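Local coordinates for D-alanyl transferase DltD (Enterococcus faecalis, PDB 6O93), which probably transfers D-alanine onto lipoteichoic acid at the cell surface, as a membrane-associated member of the DltD family with an SGNH-hydrolase-like fold, at residues K11-A16 against K31-A36; L73-T78 against G119-Q124; Q83-H88 against Y128-N133; P152-Q155 against L160-T163. All coordinates share one frame; numbering follows the deposited sequence.

Contact 1 of 4, residues K11-A16 against K31-A36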
loop_
_atom_site.group_PDB
_atom_site.type_symbol
_atom_site.label_atom_id
_atom_site.label_comp_id
_atom_site.label_asym_id
_atom_site.label_seq_id
_atom_site.Cartn_x
_atom_site.Cartn_y
_atom_site.Cartn_z
ATOM N N LYS A 11 -22.761 7.854 1.547
ATOM C CA LYS A 11 -22.860 6.492 1.035
ATOM C C LYS A 11 -21.765 6.199 0.013
ATOM O O LYS A 11 -21.213 5.093 -0.013
ATOM C CB LYS A 11 -24.251 6.270 0.434
ATOM C CG LYS A 11 -24.390 5.037 -0.451
ATOM C CD LYS A 11 -24.076 3.741 0.288
ATOM C CE LYS A 11 -25.166 3.374 1.279
ATOM N NZ LYS A 11 -25.084 1.939 1.668
ATOM N N THR A 12 -21.434 7.174 -0.839
ATOM C CA THR A 12 -20.395 6.954 -1.843
ATOM C C THR A 12 -19.047 6.678 -1.186
ATOM O O THR A 12 -18.339 5.737 -1.564
ATOM C CB THR A 12 -20.299 8.157 -2.781
ATOM O OG1 THR A 12 -21.500 8.266 -3.557
ATOM C CG2 THR A 12 -19.109 8.008 -3.725
ATOM N N LEU A 13 -18.670 7.495 -0.198
ATOM C CA LEU A 13 -17.403 7.277 0.492
ATOM C C LEU A 13 -17.385 5.921 1.188
ATOM O O LEU A 13 -16.376 5.206 1.145
ATOM C CB LEU A 13 -17.150 8.400 1.499
ATOM C CG LEU A 13 -17.142 9.828 0.942
ATOM C CD1 LEU A 13 -16.828 10.830 2.041
ATOM C CD2 LEU A 13 -16.155 9.970 -0.206
ATOM N N LYS A 14 -18.494 5.545 1.829
ATOM C CA LYS A 14 -18.560 4.245 2.488
ATOM C C LYS A 14 -18.405 3.110 1.483
ATOM O O LYS A 14 -17.662 2.151 1.726
ATOM C CB LYS A 14 -19.879 4.109 3.248
ATOM C CG LYS A 14 -20.076 2.748 3.900
ATOM C CD LYS A 14 -21.327 2.716 4.760
ATOM C CE LYS A 14 -21.464 1.381 5.474
ATOM N NZ LYS A 14 -22.619 1.362 6.411
ATOM N N GLU A 15 -19.098 3.202 0.345
ATOM C CA GLU A 15 -19.027 2.145 -0.657
ATOM C C GLU A 15 -17.636 2.052 -1.270
ATOM O O GLU A 15 -17.142 0.950 -1.536
ATOM C CB GLU A 15 -20.073 2.389 -1.744
ATOM C CG GLU A 15 -21.500 2.229 -1.255
ATOM C CD GLU A 15 -21.877 0.781 -1.040
ATOM O OE1 GLU A 15 -21.500 -0.061 -1.883
ATOM O OE2 GLU A 15 -22.543 0.480 -0.027
ATOM N N ALA A 16 -16.990 3.195 -1.501
ATOM C CA ALA A 16 -15.669 3.204 -2.120
ATOM C C ALA A 16 -14.562 2.771 -1.167
ATOM O O ALA A 16 -13.499 2.341 -1.630
ATOM C CB ALA A 16 -15.357 4.600 -2.658
ATOM N N LYS A 31 -11.237 9.875 -2.949
ATOM C CA LYS A 31 -10.288 9.471 -1.916
ATOM C C LYS A 31 -9.879 10.655 -1.045
ATOM O O LYS A 31 -9.730 10.510 0.174
ATOM C CB LYS A 31 -9.060 8.808 -2.549
ATOM C CG LYS A 31 -7.968 9.762 -3.001
ATOM C CD LYS A 31 -6.891 9.024 -3.781
ATOM C CE LYS A 31 -5.653 9.884 -3.986
ATOM N NZ LYS A 31 -5.963 11.167 -4.664
ATOM N N ASN A 32 -9.701 11.835 -1.647
ATOM C CA ASN A 32 -9.303 13.002 -0.865
ATOM C C ASN A 32 -10.403 13.420 0.100
ATOM O O ASN A 32 -10.125 13.776 1.250
ATOM C CB ASN A 32 -8.940 14.162 -1.793
ATOM C CG ASN A 32 -7.700 13.880 -2.619
ATOM O OD1 ASN A 32 -7.112 12.797 -2.538
ATOM N ND2 ASN A 32 -7.294 14.858 -3.420
ATOM N N LYS A 33 -11.659 13.391 -0.351
ATOM C CA LYS A 33 -12.765 13.748 0.529
ATOM C C LYS A 33 -12.865 12.779 1.701
ATOM O O LYS A 33 -13.089 13.195 2.842
ATOM C CB LYS A 33 -14.074 13.772 -0.263
ATOM C CG LYS A 33 -15.282 14.265 0.527
ATOM C CD LYS A 33 -15.136 15.727 0.924
ATOM C CE LYS A 33 -16.400 16.258 1.585
ATOM N NZ LYS A 33 -16.256 17.685 1.991
ATOM N N ALA A 34 -12.685 11.484 1.439
ATOM C CA ALA A 34 -12.777 10.487 2.503
ATOM C C ALA A 34 -11.712 10.720 3.568
ATOM O O ALA A 34 -11.998 10.677 4.772
ATOM C CB ALA A 34 -12.650 9.083 1.912
ATOM N N VAL A 35 -10.471 10.964 3.143
ATOM C CA VAL A 35 -9.385 11.165 4.097
ATOM C C VAL A 35 -9.527 12.510 4.798
ATOM O O VAL A 35 -9.248 12.631 5.998
ATOM C CB VAL A 35 -8.025 11.034 3.385
ATOM C CG1 VAL A 35 -6.885 11.375 4.330
ATOM C CG2 VAL A 35 -7.854 9.628 2.833
ATOM N N ALA A 36 -9.969 13.540 4.071
ATOM C CA ALA A 36 -10.132 14.857 4.678
ATOM C C ALA A 36 -11.198 14.851 5.766
ATOM O O ALA A 36 -11.155 15.683 6.679
ATOM C CB ALA A 36 -10.482 15.892 3.607
#

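Contact 2 of 4, residues L73-T78 against G119-Q124. With PO4 (phosphate ion), chain F.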
loop_
_atom_site.group_PDB
_atom_site.type_symbol
_atom_site.label_atom_id
_atom_site.label_comp_id
_atom_site.label_asym_id
_atom_site.label_seq_id
_atom_site.Cartn_x
_atom_site.Cartn_y
_atom_site.Cartn_z
ATOM N N LEU A 73 -6.479 1.504 -0.225
ATOM C CA LEU A 73 -5.855 2.171 -1.366
ATOM C C LEU A 73 -4.707 1.298 -1.859
ATOM O O LEU A 73 -3.627 1.279 -1.257
ATOM C CB LEU A 73 -5.370 3.565 -0.987
ATOM C CG LEU A 73 -6.462 4.545 -0.554
ATOM C CD1 LEU A 73 -5.853 5.793 0.061
ATOM C CD2 LEU A 73 -7.349 4.914 -1.732
ATOM N N GLY A 74 -4.945 0.582 -2.943
ATOM C CA GLY A 74 -3.924 -0.247 -3.553
ATOM C C GLY A 74 -4.532 -1.499 -4.141
ATOM O O GLY A 74 -5.706 -1.813 -3.941
ATOM N N GLU A 75 -3.705 -2.210 -4.890
ATOM C CA GLU A 75 -4.054 -3.511 -5.451
ATOM C C GLU A 75 -2.754 -4.150 -5.927
ATOM O O GLU A 75 -1.659 -3.639 -5.661
ATOM C CB GLU A 75 -5.080 -3.380 -6.579
ATOM C CG GLU A 75 -4.612 -2.552 -7.766
ATOM C CD GLU A 75 -5.553 -2.659 -8.953
ATOM O OE1 GLU A 75 -5.163 -2.245 -10.068
ATOM O OE2 GLU A 75 -6.684 -3.164 -8.771
ATOM N N ALA A 76 -2.871 -5.275 -6.628
ATOM C CA ALA A 76 -1.702 -5.910 -7.222
ATOM C C ALA A 76 -0.994 -4.929 -8.143
ATOM O O ALA A 76 -1.602 -4.384 -9.069
ATOM C CB ALA A 76 -2.113 -7.163 -7.995
ATOM N N GLY A 77 0.291 -4.698 -7.882
ATOM C CA GLY A 77 1.105 -3.848 -8.723
ATOM C C GLY A 77 1.292 -2.423 -8.243
ATOM O O GLY A 77 1.993 -1.655 -8.915
ATOM N N THR A 78 0.696 -2.038 -7.113
ATOM C CA THR A 78 0.842 -0.684 -6.576
ATOM C C THR A 78 1.906 -0.716 -5.483
ATOM O O THR A 78 1.652 -1.180 -4.368
ATOM C CB THR A 78 -0.487 -0.151 -6.044
ATOM O OG1 THR A 78 -0.986 -1.014 -5.015
ATOM C CG2 THR A 78 -1.520 -0.057 -7.163
ATOM N N GLY A 119 2.994 1.341 -14.806
ATOM C CA GLY A 119 2.208 1.902 -15.892
ATOM C C GLY A 119 0.721 1.645 -15.739
ATOM O O GLY A 119 -0.104 2.497 -16.084
ATOM N N ALA A 120 0.355 0.470 -15.219
ATOM C CA ALA A 120 -1.056 0.143 -15.053
ATOM C C ALA A 120 -1.741 1.049 -14.040
ATOM O O ALA A 120 -2.961 1.217 -14.108
ATOM C CB ALA A 120 -1.218 -1.317 -14.629
ATOM N N HIS A 121 -0.987 1.641 -13.114
ATOM C CA HIS A 121 -1.558 2.478 -12.065
ATOM C C HIS A 121 -1.103 3.929 -12.157
ATOM O O HIS A 121 -1.380 4.716 -11.243
ATOM C CB HIS A 121 -1.204 1.897 -10.694
ATOM C CG HIS A 121 -1.628 0.473 -10.533
ATOM N ND1 HIS A 121 -0.763 -0.586 -10.714
ATOM C CD2 HIS A 121 -2.833 -0.071 -10.246
ATOM C CE1 HIS A 121 -1.415 -1.719 -10.527
ATOM N NE2 HIS A 121 -2.673 -1.435 -10.242
ATOM N N TYR A 122 -0.422 4.304 -13.235
ATOM C CA TYR A 122 0.045 5.673 -13.390
ATOM C C TYR A 122 -1.135 6.632 -13.489
ATOM O O TYR A 122 -2.047 6.436 -14.297
ATOM C CB TYR A 122 0.928 5.776 -14.632
ATOM C CG TYR A 122 1.232 7.188 -15.071
ATOM C CD1 TYR A 122 2.124 7.982 -14.362
ATOM C CD2 TYR A 122 0.638 7.723 -16.205
ATOM C CE1 TYR A 122 2.410 9.272 -14.765
ATOM C CE2 TYR A 122 0.917 9.008 -16.619
ATOM C CZ TYR A 122 1.804 9.778 -15.897
ATOM O OH TYR A 122 2.085 11.060 -16.304
ATOM N N SER A 123 -1.113 7.672 -12.659
ATOM C CA SER A 123 -2.156 8.694 -12.636
ATOM C C SER A 123 -1.610 9.964 -13.277
ATOM O O SER A 123 -0.777 10.659 -12.684
ATOM C CB SER A 123 -2.624 8.964 -11.207
ATOM O OG SER A 123 -3.566 10.025 -11.172
ATOM N N GLN A 124 -2.080 10.269 -14.487
ATOM C CA GLN A 124 -1.692 11.523 -15.122
ATOM C C GLN A 124 -2.253 12.716 -14.359
ATOM O O GLN A 124 -1.591 13.754 -14.243
ATOM C CB GLN A 124 -2.160 11.543 -16.574
ATOM C CG GLN A 124 -1.595 12.700 -17.382
ATOM C CD GLN A 124 -2.017 12.658 -18.837
ATOM O OE1 GLN A 124 -3.175 12.914 -19.171
ATOM N NE2 GLN A 124 -1.079 12.330 -19.714
HETATM P P PO4 F . 1.695 -7.214 -5.098
HETATM O O1 PO4 F . 2.008 -5.846 -5.658
HETATM O O2 PO4 F . 2.835 -7.668 -4.216
HETATM O O3 PO4 F . 1.513 -8.197 -6.231
HETATM O O4 PO4 F . 0.424 -7.154 -4.287
#

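Contact 3 of 4, residues Q83-H88 against Y128-N133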
loop_
_atom_site.group_PDB
_atom_site.type_symbol
_atom_site.label_atom_id
_atom_site.label_comp_id
_atom_site.label_asym_id
_atom_site.label_seq_id
_atom_site.Cartn_x
_atom_site.Cartn_y
_atom_site.Cartn_z
ATOM N N GLN A 83 2.310 4.875 -4.654
ATOM C CA GLN A 83 1.683 5.354 -3.428
ATOM C C GLN A 83 2.196 6.732 -3.033
ATOM O O GLN A 83 1.437 7.539 -2.483
ATOM C CB GLN A 83 1.919 4.353 -2.297
ATOM C CG GLN A 83 1.292 2.984 -2.529
ATOM C CD GLN A 83 -0.225 3.013 -2.456
ATOM O OE1 GLN A 83 -0.839 4.077 -2.492
ATOM N NE2 GLN A 83 -0.834 1.837 -2.345
ATOM N N ALA A 84 3.472 7.021 -3.298
ATOM C CA ALA A 84 4.004 8.343 -2.983
ATOM C C ALA A 84 3.217 9.435 -3.698
ATOM O O ALA A 84 2.968 10.506 -3.132
ATOM C CB ALA A 84 5.487 8.413 -3.353
ATOM N N MET A 85 2.806 9.180 -4.941
ATOM C CA MET A 85 2.015 10.160 -5.673
ATOM C C MET A 85 0.570 10.186 -5.189
ATOM O O MET A 85 -0.060 11.250 -5.187
ATOM C CB MET A 85 2.070 9.861 -7.174
ATOM C CG MET A 85 1.481 10.960 -8.049
ATOM S SD MET A 85 2.366 12.535 -7.913
ATOM C CE MET A 85 3.973 12.081 -8.570
ATOM N N VAL A 86 0.037 9.036 -4.775
ATOM C CA VAL A 86 -1.285 9.002 -4.153
ATOM C C VAL A 86 -1.295 9.869 -2.902
ATOM O O VAL A 86 -2.216 10.664 -2.679
ATOM C CB VAL A 86 -1.686 7.550 -3.831
ATOM C CG1 VAL A 86 -2.953 7.514 -2.983
ATOM C CG2 VAL A 86 -1.870 6.752 -5.111
ATOM N N ILE A 87 -0.264 9.726 -2.065
ATOM C CA ILE A 87 -0.180 10.507 -0.833
ATOM C C ILE A 87 -0.053 11.990 -1.154
ATOM O O ILE A 87 -0.765 12.830 -0.591
ATOM C CB ILE A 87 0.999 10.018 0.028
ATOM C CG1 ILE A 87 0.748 8.588 0.507
ATOM C CG2 ILE A 87 1.218 10.955 1.207
ATOM C CD1 ILE A 87 1.990 7.882 1.014
ATOM N N HIS A 88 0.863 12.335 -2.061
ATOM C CA HIS A 88 1.063 13.738 -2.409
ATOM C C HIS A 88 -0.222 14.367 -2.929
ATOM O O HIS A 88 -0.527 15.525 -2.617
ATOM C CB HIS A 88 2.178 13.869 -3.448
ATOM C CG HIS A 88 2.449 15.282 -3.860
ATOM N ND1 HIS A 88 3.366 16.084 -3.213
ATOM C CD2 HIS A 88 1.912 16.043 -4.842
ATOM C CE1 HIS A 88 3.387 17.275 -3.784
ATOM N NE2 HIS A 88 2.514 17.276 -4.775
ATOM N N TYR A 128 0.383 15.383 -13.129
ATOM C CA TYR A 128 0.268 16.742 -13.652
ATOM C C TYR A 128 -0.049 17.740 -12.542
ATOM O O TYR A 128 0.492 18.854 -12.527
ATOM C CB TYR A 128 -0.811 16.802 -14.735
ATOM C CG TYR A 128 -0.361 16.362 -16.116
ATOM C CD1 TYR A 128 0.789 15.605 -16.298
ATOM C CD2 TYR A 128 -1.089 16.725 -17.242
ATOM C CE1 TYR A 128 1.194 15.215 -17.565
ATOM C CE2 TYR A 128 -0.695 16.341 -18.506
ATOM C CZ TYR A 128 0.446 15.587 -18.665
ATOM O OH TYR A 128 0.833 15.211 -19.928
ATOM N N GLN A 129 -0.934 17.367 -11.616
ATOM C CA GLN A 129 -1.239 18.241 -10.488
ATOM C C GLN A 129 0.017 18.548 -9.682
ATOM O O GLN A 129 0.242 19.695 -9.277
ATOM C CB GLN A 129 -2.298 17.591 -9.598
ATOM C CG GLN A 129 -2.709 18.429 -8.397
ATOM C CD GLN A 129 -3.491 17.628 -7.376
ATOM O OE1 GLN A 129 -3.177 16.466 -7.108
ATOM N NE2 GLN A 129 -4.518 18.244 -6.804
ATOM N N TRP A 130 0.845 17.531 -9.439
ATOM C CA TRP A 130 2.077 17.726 -8.683
ATOM C C TRP A 130 2.977 18.760 -9.352
ATOM O O TRP A 130 3.506 19.662 -8.691
ATOM C CB TRP A 130 2.788 16.379 -8.522
ATOM C CG TRP A 130 4.265 16.446 -8.259
ATOM C CD1 TRP A 130 4.888 17.061 -7.211
ATOM C CD2 TRP A 130 5.302 15.845 -9.047
ATOM N NE1 TRP A 130 6.251 16.887 -7.304
ATOM C CE2 TRP A 130 6.530 16.145 -8.422
ATOM C CE3 TRP A 130 5.312 15.086 -10.222
ATOM C CZ2 TRP A 130 7.755 15.715 -8.935
ATOM C CZ3 TRP A 130 6.530 14.661 -10.730
ATOM C CH2 TRP A 130 7.734 14.975 -10.085
ATOM N N LEU A 131 3.149 18.658 -10.672
ATOM C CA LEU A 131 4.034 19.587 -11.370
ATOM C C LEU A 131 3.415 20.972 -11.505
ATOM O O LEU A 131 4.136 21.975 -11.462
ATOM C CB LEU A 131 4.394 19.034 -12.748
ATOM C CG LEU A 131 5.207 17.737 -12.729
ATOM C CD1 LEU A 131 5.301 17.143 -14.120
ATOM C CD2 LEU A 131 6.595 17.987 -12.158
ATOM N N ALA A 132 2.091 21.052 -11.655
ATOM C CA ALA A 132 1.444 22.349 -11.826
ATOM C C ALA A 132 1.564 23.203 -10.569
ATOM O O ALA A 132 1.713 24.427 -10.658
ATOM C CB ALA A 132 -0.027 22.155 -12.200
ATOM N N ASN A 133 1.509 22.579 -9.394
ATOM C CA ASN A 133 1.517 23.295 -8.126
ATOM C C ASN A 133 2.906 23.400 -7.511
ATOM O O ASN A 133 3.038 23.884 -6.383
ATOM C CB ASN A 133 0.570 22.616 -7.134
ATOM C CG ASN A 133 -0.861 22.591 -7.624
ATOM O OD1 ASN A 133 -1.313 23.512 -8.301
ATOM N ND2 ASN A 133 -1.582 21.533 -7.284
HETATM O O HOH W 1 2.997 19.839 -5.938
#

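Contact 4 of 4, residues P152-Q155 against L160-T163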
loop_
_atom_site.group_PDB
_atom_site.type_symbol
_atom_site.label_atom_id
_atom_site.label_comp_id
_atom_site.label_asym_id
_atom_site.label_seq_id
_atom_site.Cartn_x
_atom_site.Cartn_y
_atom_site.Cartn_z
ATOM N N PRO A 152 8.197 3.531 -19.347
ATOM C CA PRO A 152 7.681 3.856 -20.689
ATOM C C PRO A 152 6.421 4.705 -20.675
ATOM O O PRO A 152 6.240 5.540 -21.569
ATOM C CB PRO A 152 7.423 2.475 -21.310
ATOM C CG PRO A 152 8.303 1.542 -20.556
ATOM C CD PRO A 152 8.377 2.080 -19.162
ATOM N N VAL A 153 5.532 4.516 -19.697
ATOM C CA VAL A 153 4.284 5.275 -19.697
ATOM C C VAL A 153 4.565 6.769 -19.614
ATOM O O VAL A 153 3.775 7.586 -20.104
ATOM C CB VAL A 153 3.368 4.811 -18.549
ATOM C CG1 VAL A 153 3.901 5.294 -17.208
ATOM C CG2 VAL A 153 1.944 5.308 -18.780
ATOM N N VAL A 154 5.686 7.146 -19.005
ATOM C CA VAL A 154 6.083 8.545 -18.896
ATOM C C VAL A 154 6.922 8.981 -20.090
ATOM O O VAL A 154 6.807 10.121 -20.550
ATOM C CB VAL A 154 6.842 8.759 -17.571
ATOM C CG1 VAL A 154 7.512 10.130 -17.547
ATOM C CG2 VAL A 154 5.896 8.598 -16.387
ATOM N N GLN A 155 7.764 8.085 -20.613
ATOM C CA GLN A 155 8.686 8.459 -21.681
ATOM C C GLN A 155 7.953 8.877 -22.948
ATOM O O GLN A 155 8.501 9.637 -23.754
ATOM C CB GLN A 155 9.637 7.303 -21.984
ATOM C CG GLN A 155 10.617 7.003 -20.857
ATOM C CD GLN A 155 11.357 5.696 -21.061
ATOM O OE1 GLN A 155 11.089 4.964 -22.013
ATOM N NE2 GLN A 155 12.291 5.398 -20.168
ATOM N N LEU A 160 6.116 16.203 -20.480
ATOM C CA LEU A 160 6.439 15.703 -19.150
ATOM C C LEU A 160 7.922 15.378 -19.037
ATOM O O LEU A 160 8.593 15.797 -18.086
ATOM C CB LEU A 160 5.586 14.472 -18.839
ATOM C CG LEU A 160 5.783 13.825 -17.465
ATOM C CD1 LEU A 160 5.629 14.846 -16.359
ATOM C CD2 LEU A 160 4.799 12.685 -17.277
ATOM N N MET A 161 8.457 14.636 -20.012
ATOM C CA MET A 161 9.873 14.281 -19.980
ATOM C C MET A 161 10.750 15.524 -19.952
ATOM O O MET A 161 11.750 15.574 -19.225
ATOM C CB MET A 161 10.222 13.409 -21.186
ATOM C CG MET A 161 9.714 11.978 -21.080
ATOM S SD MET A 161 10.544 11.042 -19.780
ATOM C CE MET A 161 12.166 10.814 -20.505
ATOM N N GLU A 162 10.391 16.540 -20.738
ATOM C CA GLU A 162 11.164 17.777 -20.739
ATOM C C GLU A 162 11.079 18.475 -19.388
ATOM O O GLU A 162 12.075 19.021 -18.899
ATOM C CB GLU A 162 10.670 18.689 -21.862
ATOM C CG GLU A 162 10.963 18.138 -23.248
ATOM C CD GLU A 162 10.332 18.948 -24.364
ATOM O OE1 GLU A 162 9.306 19.623 -24.122
ATOM O OE2 GLU A 162 10.867 18.903 -25.491
ATOM N N THR A 163 9.900 18.459 -18.766
ATOM C CA THR A 163 9.753 19.063 -17.446
ATOM C C THR A 163 10.561 18.303 -16.400
ATOM O O THR A 163 11.225 18.914 -15.554
ATOM C CB THR A 163 8.276 19.106 -17.055
ATOM O OG1 THR A 163 7.541 19.849 -18.037
ATOM C CG2 THR A 163 8.098 19.755 -15.685
#

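Contact 1 of 4, residues K11-A16 against K31-A36
Leu13 reaches from the helix of 11-16 to Lys33 and Ala34 of the helix of 31-36, and the two backbones come closest at its own CA, 6.0 Å from CA of Ala34. At the start of the second segment, Lys31 points away from Leu13. Its NZ gives a 2.9 Å hydrogen bond to OD1 of Asn32, meeting that oxygen from 31° out of the carbonyl plane, and Gly27 O and Ser89 OG also bond to it; three oxygens thus grip the ammonium of a buried residue. Asn32 suits its place because its carbonyl serves the lysine while ND2 makes a weak hydrogen bond to Ser89 O. Lys33 presents only the root of its chain: CG lies 4.1 Å from CD1 of Leu13, and the bend at chi2 (65°) leads the rest away, so methylenes meet the leucine and the amine stays clear of it. Ala34 is the centre of the meeting. CD1 of Leu13 sits 4.1 Å from Ala34 CA, and the other branch, CD2, lies 4.2 Å from Ala34 CB, so both branches rest on the Ala34 side of the helix, CD1 toward Lys33; the single methyl of alanine suits helices this near each other. With CG of Leu13 opposite its carbonyl carbon (chi1 -57°), the branched end is carried toward the other helix. Val35, next along, faces Pro42 and Met90 instead. Tyr40 touches both Leu13 and Ala34, and Phe71 touches Ala34, so this small apolar joint lays the N-terminal helix 10-17 against helix 29-36 beside the parallel sheet of an alpha/beta fold, consistent with the SGNH-hydrolase clan.

Contact 2 of 4, residues L73-T78 against G119-Q124
His121 and Glu75 are joined by a hydrogen bond: NE2 donates to OE1 over 2.6 Å, at an N-H...O angle of 140°. The carboxylate uses its anti lone pair, and OE1 lies close to the imidazole plane, though the two flat groups stand 82° apart. ND1 is bonded to Ser117 O, and the two bonds together hold the ring's rotation.

The apolar part is a CH-pi contact. CG2 of Thr78 stands 3.4 Å from the His121 ring centroid, almost on its normal, while CB of Ala120 lies over the opposite face; threonine suits because its methyl packs here while OG1 lies within reach of both Glu75 O and Gly45 O.

At the ring edge, Ala76 O approaches His121 CE1 to 3.0 Å. In the type II turn Glu75-Thr78, Gly77 has positive phi, and a side chain there would run into His121 CE1 and the preceding carbonyl O, hence glycine. Its N donates to O1 of a phosphate, probably from the crystallisation liquor (3.0 Å, 165°), which Ser47 OG also binds; this N-H would be consistent with an oxyanion-hole element, as in SGNH hydrolases. The turn links strand 69-73 to helix 80-90, with helix 22-26 against Glu75 and Thr78 and helix 115-121 supplying His121.

Contact 3 of 4, residues Q83-H88 against Y128-N133
The helix of 83-88 and the helix ending at Ala132 come closest at His88 and Trp130, whose CA atoms are 7.5 Å apart, a spacing filled by large side chains. The main meeting is a T-shaped aromatic pair: the edge of Trp130 points at the face of His88, with the imidazole and the five-membered indole ring at 83° and their centroids 4.8 Å apart. CD1 of Trp130 is the leading atom, 3.4 Å from NE2 of His88. Both residues place CG anti to the backbone N, which sends the rings into the gap between the helices. A water bridges His88 NE2 to the Trp130 backbone O, lying 2.9 Å from NE2 of His88 in the imidazole plane and donating a 2.8 Å hydrogen bond to O of Trp130. His88 is also held through ND1, by Gln282 OE1, and Trp130 through its indole NE1, by Asp141 OD1; these polar ends find partners inside the protein.

Met85 supplies the flexible filler. Bends at chi2 and chi3 (63° and 64°) fold its chain so that CE settles 3.7 Å from CE3 of Trp130. The sulfur approaches obliquely, SD being 5.0 Å from the centroid of the five-membered ring, a Met-aromatic contact. CE lies offset toward the rim of the indole, with Leu131 CD2 offset on the other side. Trp130 also touches Leu164 and Leu167. The whole is a helix-helix interface built on an edge-to-face pair, joining helix 80-90 beside the parallel sheet to the outer helix 124-132.

Contact 4 of 4, residues P152-Q155 against L160-T163
Val154 and Met161 make the central touch between 152-155 and 160-163, with Leu160 and Gln155 on their flanks. Val154 CG1 lies 3.7 Å from CD2 of Leu160 and 3.9 Å from SD of Met161, so one methyl fills the notch between two side chains of the facing helix. Met161 folds back over the end of the short helix: its CG approaches Val154 O to 3.5 Å, SD rests 3.7 Å from Gln155 CA, and CE reaches 4.1 Å from Gln155 CG. Turns at chi2 and chi3 (-67° and -72°) curl the thioether into this position, a shape the unbranched methionine adopts easily. Gln155 offers only its aliphatic stem, for its NE2 is bonded to Thr149 O.

Further out, Val154 keeps CG1 anti to the backbone N (chi1 169°), which directs that methyl at the leucine; its short branched side chain suits the spacing, one methyl reaching both Leu160 and Met161. Asp157, in the short link between the helices, bonds through OD1 to Leu160 N and so helps set the start of the second helix. Tyr122 packs on Val154 and Leu160 together; Leu131 of helix 124-132 meets Leu160, while helix 115-121 borders Val153 and helix 175-195 lies along Thr163.

Overall arrangement
The contacts form a connected path from the edge of the sheet to an outlying helical region. Contact 1 touches contact 3 where Lys31 CE meets Val86 CG1 at 3.7 Å. Contacts 2 and 3, whose segments alternate along the chain, have centres 14 Å apart and are probably tied by a hydrogen bond from Gln83 NE2 to Leu73 O. Contact 4 leans on both: on contact 2 through Tyr122, and on contact 3 through Leu131 and Leu160. Its centre is 31 Å from that of contact 1. Contact 2 is nearest the probable active site: Ala76 touches Ser47 of a possible Ser47-His349-Asp346 triad, and the side chain of Ala76 is about 7 Å from the sodium ion bound at Ser46, Glu48 and Ser104.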